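Side-chain contacts in uncharacterized protein (Trypanosoma brucei, PDB 2Q0X), which has no established function but adopts the alpha/beta-hydrolase fold and is classed as a paraflagellar rod component: residues A[75-80]-A[189-194]; A[199-204]-A[271-276]; A[226-231]-A[288-293]; A[266-269]-A[275-278]. All coordinates share one frame; numbering follows the deposited sequence.

Interaction 1: A[75-80]-A[189-194]; sequences VPSGKI and PARLAG
S77 and R191 meet at the edge of a guanidinium group, and a shared acidic neighbour accounts for much of the polar chemistry here. S77 OG lies in the guanidinium plane 3.1 Å from R191 NH1. Both atoms turn to the same carboxylate oxygen, D90 OD2 on helix 87-104, which makes a salt bridge with NH1 and a hydrogen bond with the serine. The far nitrogen of the group, R191 NH2, is hydrogen-bonded to Q120 OE1 at the start of helix 119-128, so the plane is held at both ends and its rotation is largely fixed.

The van der Waals contacts are few. V75 crosses the arginine at an angle and brings a methyl up to the same nitrogen, CG1 to R191 NH1 at 3.7 Å. S77 OG is also 3.7 Å from R191 CD: the arginine chain is bent at chi2 (-73°) and again at chi3 (-60°), and this double bend brings CD beside the hydroxyl with the guanidinium edge toward the serine.

Backbone bonds shape each partner separately. G78 N to V75 O, 2.9 Å, closes the short 3-10 turn that presents V75 and S77, while A193 N to P189 O, 2.8 Å, belongs to the helix that carries R191. Beyond S77, the backbones of G78 and I80 bond to the second subunit.

Helix 189-193 belongs to the insertion between strands 135-143 and 227-232. The contact therefore joins this insertion to a loop at the C-terminal end of strand 69-73, consistent with the cap that many alpha/beta hydrolases insert at this point.

Interaction 2: A[199-204]-A[271-276]; sequences TLQEAV and ELRRVL
R273 sets one face of its guanidinium group against Q201 CB, which sits 3.5 Å from R273 NH1. The glutamine amide does not stack on it: the two planes stand 68° apart, and the amide has its own partners, NE2 bonding N206 OD1 and OE1 accepting from C145 N. T199 and R273 approach each other from opposite directions, and the threonine takes the guanidinium edge. R273 NH1 donates to T199 OG1 at 3.1 Å, close to the guanidinium plane and fairly straight at 155°; R273 NH2 adds a weak bond to the same oxygen.

T199 is also the N-cap of helix 200-209 and forms a capping box with E202. Its OG1 donates to E202 OE1 at 2.6 Å and accepts weakly from Q201 N, while T199 N reaches E202 OE1 at 3.0 Å from above the carboxylate plane. One carboxylate oxygen thus takes both the backbone N and the hydroxyl of the capping residue. The main partner of R273 is D184, in a salt bridge with NE; V143 O takes a further bond from NH1.

The loop before strand 275-277 is thereby tied to the start of helix 200-209. From that helix L200 packs on strands 135-143 and 227-232, while V275 lies against H141 and V143.

Interaction 3: A[226-231]-A[288-293]; sequences PLLLML and LQFLAD
P226 O serves two neighbours at once: it takes part in the backbone hydrogen bonding of P226 with V138 of strand 135-143, and it meets the edge of the F290 ring, 3.7 Å from CZ. No hydrogen bond passes between the two segments themselves; what joins them is one aromatic ring laid on a strand, in the helix-on-sheet layering of the alpha/beta-hydrolase fold. Strand 227-232 is an inner parallel strand of the central sheet, and helix 280-299 is the last helix of the model.

L228 carries the largest part of the strand's side of the contact. Its CB stands over the middle of the F290 ring, 3.7 Å from the centroid and 6° off the ring normal, a nearly ideal CH-pi contact. The two side chains run past each other in opposite directions, so L228 CD2 finishes beside F290 CB at 3.8 Å. F290 has CG anti to its own backbone N (chi1 169°), which carries the ring over to L228 CB.

Toward its far end the ring reaches the start of the strand, where main chain does the touching: F290 CZ lies 3.7 Å from L228 N, and F290 CE2 is 3.8 Å from L227 C. F290 also rests on I139 of strand 135-143, so the one ring spans two adjacent strands. L229 and L231 point to the other face of the sheet, where helix 200-209 covers them. At the rim of the ring, the closest approach of the two side chains of P226 and F290 is CB to CZ, 4.1 Å.

Interaction 4: A[266-269]-A[275-278]; sequences NDTC and VLKA
T268 O accepts two backbone N-H groups, from L276 N (2.7 Å) and K277 N (3.1 Å), because both residues sit opposite T268 in a classic beta bulge. The two donors are each tilted 18° from the carbonyl plane. T268 N answers with a bond to K277 O, 2.7 Å, so the threonine is held through both its backbone groups. Past the bulge the register has moved by one, and C269 and V275 form a non-hydrogen-bonded pair.

Side chains divide between the two faces. T268 and K277 meet on the exposed one, CB to CB at 4.1 Å, while the rest of the lysine extends away. On the other, C269 SG touches V275 CG2 at 4.2 Å. V275 has CG1 anti to the backbone N (chi1 173°), which leaves CG2 to face both C269 SG and D267 OD2.

D267 lies flush against the returning chain, OD1 3.4 Å from A278 CA. Its main partner is H141, bonded to OD2; OD1 takes bonds from H283 and A279 N. OD2 is thus tied to strand 135-143 and OD1 to the start of helix 280-299.

The whole is a bulged beta hairpin after the last strand of the central sheet, the region that in classical alpha/beta hydrolases carries the catalytic histidine.

In the fold
Interactions 1, 2 and 3 are buried, whereas interaction 4 is partly open to solvent through T268, L276 and K277. Interactions 1 and 2 each centre on a buried arginine that ties the insertion before strand 227-232 to loops of the main fold, and their centres are about 17 Å apart. Interaction 3, on the other side of the chain's centre from interaction 1, is almost wholly apolar. Interactions 2 and 4 share V275 and L276, yet one works through an arginine on a threonine hydroxyl and a glutamine CB and the other mainly through backbone bonds. Interactions 2 and 3 touch on the face of strand 227-232 that turns to helix 200-209.

Interaction 1: A[75-80]-A[189-194]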
loop_
_atom_site.group_PDB
_atom_site.type_symbol
_atom_site.label_atom_id
_atom_site.label_comp_id
_atom_site.label_asym_id
_atom_site.label_seq_id
_atom_site.Cartn_x
_atom_site.Cartn_y
_atom_site.Cartn_z
ATOM N N VAL A 75 1.552 0.063 7.004
ATOM C CA VAL A 75 2.076 -1.217 7.509
ATOM C C VAL A 75 2.596 -2.065 6.348
ATOM O O VAL A 75 1.842 -2.355 5.437
ATOM C CB VAL A 75 0.968 -2.046 8.232
ATOM C CG1 VAL A 75 1.560 -3.287 8.865
ATOM C CG2 VAL A 75 0.331 -1.263 9.281
ATOM N N PRO A 76 3.886 -2.472 6.389
ATOM C CA PRO A 76 4.495 -3.258 5.302
ATOM C C PRO A 76 3.766 -4.569 4.966
ATOM O O PRO A 76 3.719 -4.970 3.805
ATOM C CB PRO A 76 5.892 -3.574 5.839
ATOM C CG PRO A 76 6.156 -2.533 6.864
ATOM C CD PRO A 76 4.850 -2.169 7.460
ATOM N N SER A 77 3.239 -5.228 5.998
ATOM C CA SER A 77 2.486 -6.460 5.854
ATOM C C SER A 77 1.123 -6.244 5.201
ATOM O O SER A 77 0.438 -7.208 4.897
ATOM C CB SER A 77 2.295 -7.129 7.222
ATOM O OG SER A 77 1.510 -6.304 8.057
ATOM N N GLY A 78 0.730 -4.989 5.004
ATOM C CA GLY A 78 -0.447 -4.662 4.218
ATOM C C GLY A 78 -0.220 -4.882 2.727
ATOM O O GLY A 78 -1.170 -4.922 1.968
ATOM N N LYS A 79 1.036 -5.034 2.312
ATOM C CA LYS A 79 1.372 -5.205 0.910
ATOM C C LYS A 79 1.668 -6.657 0.549
ATOM O O LYS A 79 2.195 -7.432 1.366
ATOM C CB LYS A 79 2.563 -4.310 0.545
ATOM C CG LYS A 79 2.238 -2.817 0.624
ATOM C CD LYS A 79 2.855 -2.002 -0.524
ATOM C CE LYS A 79 2.206 -2.297 -1.867
ATOM N NZ LYS A 79 2.763 -1.455 -2.964
ATOM N N ILE A 80 1.305 -7.017 -0.679
ATOM C CA ILE A 80 1.782 -8.252 -1.297
ATOM C C ILE A 80 3.321 -8.228 -1.286
ATOM O O ILE A 80 3.935 -7.155 -1.362
ATOM C CB ILE A 80 1.194 -8.432 -2.747
ATOM C CG1 ILE A 80 -0.167 -9.143 -2.695
ATOM C CG2 ILE A 80 2.140 -9.252 -3.663
ATOM C CD1 ILE A 80 -1.311 -8.277 -2.389
ATOM N N PRO A 189 -2.797 -14.850 7.819
ATOM C CA PRO A 189 -2.384 -15.848 8.817
ATOM C C PRO A 189 -1.046 -15.509 9.492
ATOM O O PRO A 189 -0.913 -15.689 10.703
ATOM C CB PRO A 189 -2.298 -17.149 8.013
ATOM C CG PRO A 189 -3.241 -16.949 6.855
ATOM C CD PRO A 189 -3.185 -15.466 6.539
ATOM N N ALA A 190 -0.090 -14.997 8.719
ATOM C CA ALA A 190 1.219 -14.637 9.248
ATOM C C ALA A 190 1.129 -13.584 10.341
ATOM O O ALA A 190 1.921 -13.598 11.262
ATOM C CB ALA A 190 2.140 -14.164 8.140
ATOM N N ARG A 191 0.180 -12.661 10.242
ATOM C CA ARG A 191 -0.010 -11.669 11.303
ATOM C C ARG A 191 -0.613 -12.290 12.576
ATOM O O ARG A 191 -0.255 -11.910 13.679
ATOM C CB ARG A 191 -0.830 -10.468 10.802
ATOM C CG ARG A 191 0.008 -9.463 10.013
ATOM C CD ARG A 191 0.945 -8.645 10.925
ATOM N NE ARG A 191 0.216 -7.874 11.943
ATOM C CZ ARG A 191 -0.343 -6.679 11.750
ATOM N NH1 ARG A 191 -0.272 -6.062 10.573
ATOM N NH2 ARG A 191 -0.996 -6.086 12.740
ATOM N N LEU A 192 -1.483 -13.278 12.417
ATOM C CA LEU A 192 -2.068 -13.964 13.564
ATOM C C LEU A 192 -1.066 -14.928 14.228
ATOM O O LEU A 192 -1.086 -15.101 15.464
ATOM C CB LEU A 192 -3.347 -14.706 13.154
ATOM C CG LEU A 192 -4.647 -13.895 12.983
ATOM C CD1 LEU A 192 -5.690 -14.699 12.222
ATOM C CD2 LEU A 192 -5.202 -13.447 14.366
ATOM N N ALA A 193 -0.169 -15.512 13.425
ATOM C CA ALA A 193 0.716 -16.601 13.883
ATOM C C ALA A 193 1.798 -16.194 14.893
ATOM O O ALA A 193 2.209 -16.998 15.727
ATOM C CB ALA A 193 1.357 -17.314 12.679
ATOM N N GLY A 194 2.257 -14.950 14.831
ATOM C CA GLY A 194 3.286 -14.478 15.760
ATOM C C GLY A 194 2.775 -14.158 17.146
ATOM O O GLY A 194 3.566 -13.828 18.030
#

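Interaction 2: A[199-204]-A[271-276]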
loop_
_atom_site.group_PDB
_atom_site.type_symbol
_atom_site.label_atom_id
_atom_site.label_comp_id
_atom_site.label_asym_id
_atom_site.label_seq_id
_atom_site.Cartn_x
_atom_site.Cartn_y
_atom_site.Cartn_z
ATOM N N THR A 199 -6.219 -7.017 17.916
ATOM C CA THR A 199 -7.070 -5.835 18.093
ATOM C C THR A 199 -7.380 -5.638 19.568
ATOM O O THR A 199 -6.974 -6.426 20.408
ATOM C CB THR A 199 -8.405 -6.002 17.332
ATOM O OG1 THR A 199 -9.124 -7.130 17.871
ATOM C CG2 THR A 199 -8.143 -6.208 15.810
ATOM N N LEU A 200 -8.096 -4.565 19.870
ATOM C CA LEU A 200 -8.583 -4.301 21.211
ATOM C C LEU A 200 -9.567 -5.345 21.739
ATOM O O LEU A 200 -9.764 -5.438 22.953
ATOM C CB LEU A 200 -9.211 -2.924 21.267
ATOM C CG LEU A 200 -8.219 -1.770 21.137
ATOM C CD1 LEU A 200 -8.908 -0.482 21.465
ATOM C CD2 LEU A 200 -7.018 -1.962 22.026
ATOM N N GLN A 201 -10.208 -6.120 20.854
ATOM C CA GLN A 201 -10.993 -7.269 21.318
ATOM C C GLN A 201 -10.137 -8.197 22.188
ATOM O O GLN A 201 -10.503 -8.529 23.317
ATOM C CB GLN A 201 -11.584 -8.046 20.148
ATOM C CG GLN A 201 -12.653 -9.075 20.528
ATOM C CD GLN A 201 -13.977 -8.444 20.886
ATOM O OE1 GLN A 201 -14.280 -7.333 20.443
ATOM N NE2 GLN A 201 -14.789 -9.154 21.694
ATOM N N GLU A 202 -8.985 -8.610 21.669
ATOM C CA GLU A 202 -8.109 -9.535 22.405
ATOM C C GLU A 202 -7.319 -8.827 23.518
ATOM O O GLU A 202 -7.138 -9.378 24.604
ATOM C CB GLU A 202 -7.138 -10.223 21.440
ATOM C CG GLU A 202 -7.835 -11.110 20.387
ATOM C CD GLU A 202 -7.987 -10.461 19.026
ATOM O OE1 GLU A 202 -8.072 -9.209 18.933
ATOM O OE2 GLU A 202 -8.046 -11.222 18.035
ATOM N N ALA A 203 -6.873 -7.602 23.240
ATOM C CA ALA A 203 -6.029 -6.848 24.174
ATOM C C ALA A 203 -6.792 -6.322 25.401
ATOM O O ALA A 203 -6.233 -6.265 26.484
ATOM C CB ALA A 203 -5.348 -5.711 23.458
ATOM N N VAL A 204 -8.063 -5.939 25.223
ATOM C CA VAL A 204 -8.803 -5.258 26.288
ATOM C C VAL A 204 -10.189 -5.864 26.575
ATOM O O VAL A 204 -10.487 -6.216 27.708
ATOM C CB VAL A 204 -8.943 -3.744 25.963
ATOM C CG1 VAL A 204 -9.909 -3.050 26.911
ATOM C CG2 VAL A 204 -7.584 -3.057 26.003
ATOM N N GLU A 271 -20.993 -5.735 10.905
ATOM C CA GLU A 271 -20.965 -6.849 11.838
ATOM C C GLU A 271 -19.661 -7.635 11.721
ATOM O O GLU A 271 -19.553 -8.738 12.246
ATOM C CB GLU A 271 -22.167 -7.773 11.598
ATOM N N LEU A 272 -18.661 -7.068 11.049
ATOM C CA LEU A 272 -17.326 -7.687 10.960
ATOM C C LEU A 272 -16.265 -6.784 11.595
ATOM O O LEU A 272 -15.076 -6.876 11.282
ATOM C CB LEU A 272 -16.999 -8.022 9.501
ATOM C CG LEU A 272 -17.914 -9.089 8.880
ATOM C CD1 LEU A 272 -17.755 -9.095 7.369
ATOM C CD2 LEU A 272 -17.659 -10.483 9.445
ATOM N N ARG A 273 -16.730 -5.920 12.496
ATOM C CA ARG A 273 -15.883 -5.032 13.317
ATOM C C ARG A 273 -15.092 -4.028 12.479
ATOM O O ARG A 273 -13.978 -3.654 12.839
ATOM C CB ARG A 273 -14.963 -5.833 14.240
ATOM C CG ARG A 273 -15.718 -6.555 15.340
ATOM C CD ARG A 273 -14.822 -6.978 16.462
ATOM N NE ARG A 273 -13.745 -7.854 16.011
ATOM C CZ ARG A 273 -12.455 -7.666 16.274
ATOM N NH1 ARG A 273 -12.056 -6.651 17.013
ATOM N NH2 ARG A 273 -11.556 -8.513 15.804
ATOM N N ARG A 274 -15.702 -3.584 11.378
ATOM C CA ARG A 274 -15.124 -2.583 10.514
ATOM C C ARG A 274 -15.886 -1.264 10.652
ATOM O O ARG A 274 -17.098 -1.248 10.715
ATOM C CB ARG A 274 -15.170 -3.086 9.073
ATOM C CG ARG A 274 -14.472 -4.451 8.902
ATOM C CD ARG A 274 -13.428 -4.421 7.804
ATOM N NE ARG A 274 -13.905 -5.061 6.579
ATOM C CZ ARG A 274 -13.322 -4.952 5.387
ATOM N NH1 ARG A 274 -12.241 -4.192 5.210
ATOM N NH2 ARG A 274 -13.839 -5.599 4.357
ATOM N N VAL A 275 -15.162 -0.159 10.723
ATOM C CA VAL A 275 -15.793 1.146 10.786
ATOM C C VAL A 275 -16.221 1.536 9.366
ATOM O O VAL A 275 -15.400 1.584 8.439
ATOM C CB VAL A 275 -14.861 2.205 11.440
ATOM C CG1 VAL A 275 -15.457 3.597 11.352
ATOM C CG2 VAL A 275 -14.604 1.838 12.880
ATOM N N LEU A 276 -17.521 1.751 9.196
ATOM C CA LEU A 276 -18.077 2.232 7.944
ATOM C C LEU A 276 -18.068 3.756 7.926
ATOM O O LEU A 276 -17.865 4.373 6.886
ATOM C CB LEU A 276 -19.519 1.728 7.770
ATOM C CG LEU A 276 -19.718 0.208 7.765
ATOM C CD1 LEU A 276 -21.219 -0.141 7.699
ATOM C CD2 LEU A 276 -18.954 -0.443 6.607
#

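Interaction 3: A[226-231]-A[288-293]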
loop_
_atom_site.group_PDB
_atom_site.type_symbol
_atom_site.label_atom_id
_atom_site.label_comp_id
_atom_site.label_asym_id
_atom_site.label_seq_id
_atom_site.Cartn_x
_atom_site.Cartn_y
_atom_site.Cartn_z
ATOM N N PRO A 226 0.356 7.896 29.284
ATOM C CA PRO A 226 -1.077 8.068 29.160
ATOM C C PRO A 226 -1.701 7.426 27.899
ATOM O O PRO A 226 -1.121 7.448 26.803
ATOM C CB PRO A 226 -1.246 9.589 29.187
ATOM C CG PRO A 226 -0.042 10.097 29.923
ATOM C CD PRO A 226 1.047 9.192 29.444
ATOM N N LEU A 227 -2.877 6.844 28.103
ATOM C CA LEU A 227 -3.530 6.014 27.125
ATOM C C LEU A 227 -4.962 6.523 26.908
ATOM O O LEU A 227 -5.674 6.798 27.871
ATOM C CB LEU A 227 -3.540 4.578 27.635
ATOM C CG LEU A 227 -4.354 3.564 26.839
ATOM C CD1 LEU A 227 -3.774 3.449 25.475
ATOM C CD2 LEU A 227 -4.335 2.219 27.601
ATOM N N LEU A 228 -5.334 6.726 25.638
ATOM C CA LEU A 228 -6.729 6.919 25.252
ATOM C C LEU A 228 -7.146 5.669 24.505
ATOM O O LEU A 228 -6.554 5.318 23.505
ATOM C CB LEU A 228 -6.896 8.165 24.370
ATOM C CG LEU A 228 -8.277 8.462 23.738
ATOM C CD1 LEU A 228 -9.351 8.705 24.813
ATOM C CD2 LEU A 228 -8.212 9.668 22.740
ATOM N N LEU A 229 -8.139 4.980 25.045
ATOM C CA LEU A 229 -8.829 3.896 24.354
ATOM C C LEU A 229 -10.115 4.432 23.735
ATOM O O LEU A 229 -10.958 5.016 24.427
ATOM C CB LEU A 229 -9.167 2.757 25.336
ATOM C CG LEU A 229 -7.984 1.924 25.840
ATOM C CD1 LEU A 229 -8.528 0.782 26.652
ATOM C CD2 LEU A 229 -7.122 1.404 24.674
ATOM N N MET A 230 -10.243 4.234 22.425
ATOM C CA MET A 230 -11.404 4.676 21.671
ATOM C C MET A 230 -12.158 3.451 21.217
ATOM O O MET A 230 -11.702 2.721 20.362
ATOM C CB MET A 230 -10.979 5.518 20.474
ATOM C CG MET A 230 -10.124 6.720 20.844
ATOM S SD MET A 230 -9.508 7.564 19.381
ATOM C CE MET A 230 -11.007 8.390 18.830
ATOM N N LEU A 231 -13.319 3.235 21.820
ATOM C CA LEU A 231 -14.113 2.042 21.590
ATOM C C LEU A 231 -15.395 2.364 20.798
ATOM O O LEU A 231 -16.064 3.363 21.062
ATOM C CB LEU A 231 -14.452 1.387 22.930
ATOM C CG LEU A 231 -13.233 0.998 23.766
ATOM C CD1 LEU A 231 -13.610 0.524 25.143
ATOM C CD2 LEU A 231 -12.417 -0.070 23.003
ATOM N N LEU A 288 -7.919 15.552 20.480
ATOM C CA LEU A 288 -7.405 16.880 20.834
ATOM C C LEU A 288 -7.452 17.143 22.345
ATOM O O LEU A 288 -6.495 17.666 22.903
ATOM C CB LEU A 288 -8.198 17.974 20.117
ATOM C CG LEU A 288 -7.815 18.300 18.667
ATOM C CD1 LEU A 288 -8.805 19.310 18.106
ATOM C CD2 LEU A 288 -6.396 18.844 18.595
ATOM N N GLN A 289 -8.580 16.804 22.969
ATOM C CA GLN A 289 -8.799 17.015 24.405
ATOM C C GLN A 289 -7.873 16.123 25.233
ATOM O O GLN A 289 -7.332 16.544 26.234
ATOM C CB GLN A 289 -10.268 16.742 24.760
ATOM C CG GLN A 289 -10.649 17.000 26.239
ATOM C CD GLN A 289 -10.908 18.476 26.553
ATOM O OE1 GLN A 289 -10.525 19.378 25.795
ATOM N NE2 GLN A 289 -11.572 18.726 27.688
ATOM N N PHE A 290 -7.685 14.888 24.796
ATOM C CA PHE A 290 -6.728 13.982 25.421
ATOM C C PHE A 290 -5.302 14.546 25.372
ATOM O O PHE A 290 -4.614 14.608 26.372
ATOM C CB PHE A 290 -6.774 12.620 24.712
ATOM C CG PHE A 290 -5.652 11.702 25.095
ATOM C CD1 PHE A 290 -4.659 11.384 24.190
ATOM C CD2 PHE A 290 -5.587 11.162 26.364
ATOM C CE1 PHE A 290 -3.608 10.526 24.551
ATOM C CE2 PHE A 290 -4.534 10.320 26.719
ATOM C CZ PHE A 290 -3.558 10.006 25.794
ATOM N N LEU A 291 -4.862 14.948 24.196
ATOM C CA LEU A 291 -3.521 15.496 24.051
ATOM C C LEU A 291 -3.363 16.776 24.875
ATOM O O LEU A 291 -2.349 16.954 25.548
ATOM C CB LEU A 291 -3.167 15.723 22.571
ATOM C CG LEU A 291 -3.004 14.434 21.733
ATOM C CD1 LEU A 291 -2.814 14.782 20.252
ATOM C CD2 LEU A 291 -1.848 13.540 22.226
ATOM N N ALA A 292 -4.384 17.636 24.847
ATOM C CA ALA A 292 -4.382 18.883 25.605
ATOM C C ALA A 292 -4.373 18.629 27.119
ATOM O O ALA A 292 -3.556 19.202 27.844
ATOM C CB ALA A 292 -5.592 19.749 25.210
ATOM N N ASP A 293 -5.277 17.777 27.594
ATOM C CA ASP A 293 -5.372 17.494 29.030
ATOM C C ASP A 293 -4.083 16.888 29.594
ATOM O O ASP A 293 -3.680 17.215 30.713
ATOM C CB ASP A 293 -6.558 16.574 29.348
ATOM C CG ASP A 293 -7.914 17.276 29.248
ATOM O OD1 ASP A 293 -8.003 18.526 29.261
ATOM O OD2 ASP A 293 -8.918 16.545 29.172
#

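Interaction 4: A[266-269]-A[275-278]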
loop_
_atom_site.group_PDB
_atom_site.type_symbol
_atom_site.label_atom_id
_atom_site.label_comp_id
_atom_site.label_asym_id
_atom_site.label_seq_id
_atom_site.Cartn_x
_atom_site.Cartn_y
_atom_site.Cartn_z
ATOM N N ASN A 266 -19.747 6.877 18.574
ATOM C CA ASN A 266 -20.925 6.482 17.810
ATOM C C ASN A 266 -20.569 6.210 16.342
ATOM O O ASN A 266 -21.289 6.607 15.441
ATOM C CB ASN A 266 -22.023 7.561 17.930
ATOM C CG ASN A 266 -22.429 7.818 19.375
ATOM O OD1 ASN A 266 -22.909 6.922 20.065
ATOM N ND2 ASN A 266 -22.213 9.041 19.847
ATOM N N ASP A 267 -19.453 5.518 16.122
ATOM C CA ASP A 267 -19.044 5.067 14.798
ATOM C C ASP A 267 -20.099 4.139 14.228
ATOM O O ASP A 267 -20.662 3.337 14.948
ATOM C CB ASP A 267 -17.723 4.286 14.893
ATOM C CG ASP A 267 -16.552 5.149 15.333
ATOM O OD1 ASP A 267 -16.681 6.384 15.375
ATOM O OD2 ASP A 267 -15.497 4.586 15.641
ATOM N N THR A 268 -20.364 4.241 12.935
ATOM C CA THR A 268 -21.172 3.228 12.264
ATOM C C THR A 268 -20.235 2.078 11.871
ATOM O O THR A 268 -19.231 2.285 11.185
ATOM C CB THR A 268 -21.887 3.808 11.052
ATOM O OG1 THR A 268 -22.572 4.997 11.459
ATOM C CG2 THR A 268 -22.871 2.794 10.464
ATOM N N CYS A 269 -20.556 0.881 12.356
ATOM C CA CYS A 269 -19.742 -0.304 12.132
ATOM C C CYS A 269 -20.584 -1.408 11.526
ATOM O O CYS A 269 -21.768 -1.515 11.829
ATOM C CB CYS A 269 -19.147 -0.783 13.457
ATOM S SG CYS A 269 -18.300 0.517 14.406
ATOM N N VAL A 275 -15.162 -0.159 10.723
ATOM C CA VAL A 275 -15.793 1.146 10.786
ATOM C C VAL A 275 -16.221 1.536 9.366
ATOM O O VAL A 275 -15.400 1.584 8.439
ATOM C CB VAL A 275 -14.861 2.205 11.440
ATOM C CG1 VAL A 275 -15.457 3.597 11.352
ATOM C CG2 VAL A 275 -14.604 1.838 12.880
ATOM N N LEU A 276 -17.521 1.751 9.196
ATOM C CA LEU A 276 -18.077 2.232 7.944
ATOM C C LEU A 276 -18.068 3.756 7.926
ATOM O O LEU A 276 -17.865 4.373 6.886
ATOM C CB LEU A 276 -19.519 1.728 7.770
ATOM C CG LEU A 276 -19.718 0.208 7.765
ATOM C CD1 LEU A 276 -21.219 -0.141 7.699
ATOM C CD2 LEU A 276 -18.954 -0.443 6.607
ATOM N N LYS A 277 -18.328 4.364 9.075
ATOM C CA LYS A 277 -18.305 5.815 9.189
ATOM C C LYS A 277 -17.932 6.164 10.622
ATOM O O LYS A 277 -18.605 5.751 11.559
ATOM C CB LYS A 277 -19.669 6.402 8.821
ATOM C CG LYS A 277 -19.704 7.941 8.686
ATOM C CD LYS A 277 -21.121 8.421 8.329
ATOM C CE LYS A 277 -21.325 9.927 8.577
ATOM N NZ LYS A 277 -22.640 10.421 8.065
ATOM N N ALA A 278 -16.839 6.897 10.782
ATOM C CA ALA A 278 -16.380 7.324 12.088
ATOM C C ALA A 278 -17.293 8.468 12.520
ATOM O O ALA A 278 -17.816 9.221 11.672
ATOM C CB ALA A 278 -14.943 7.786 12.025
#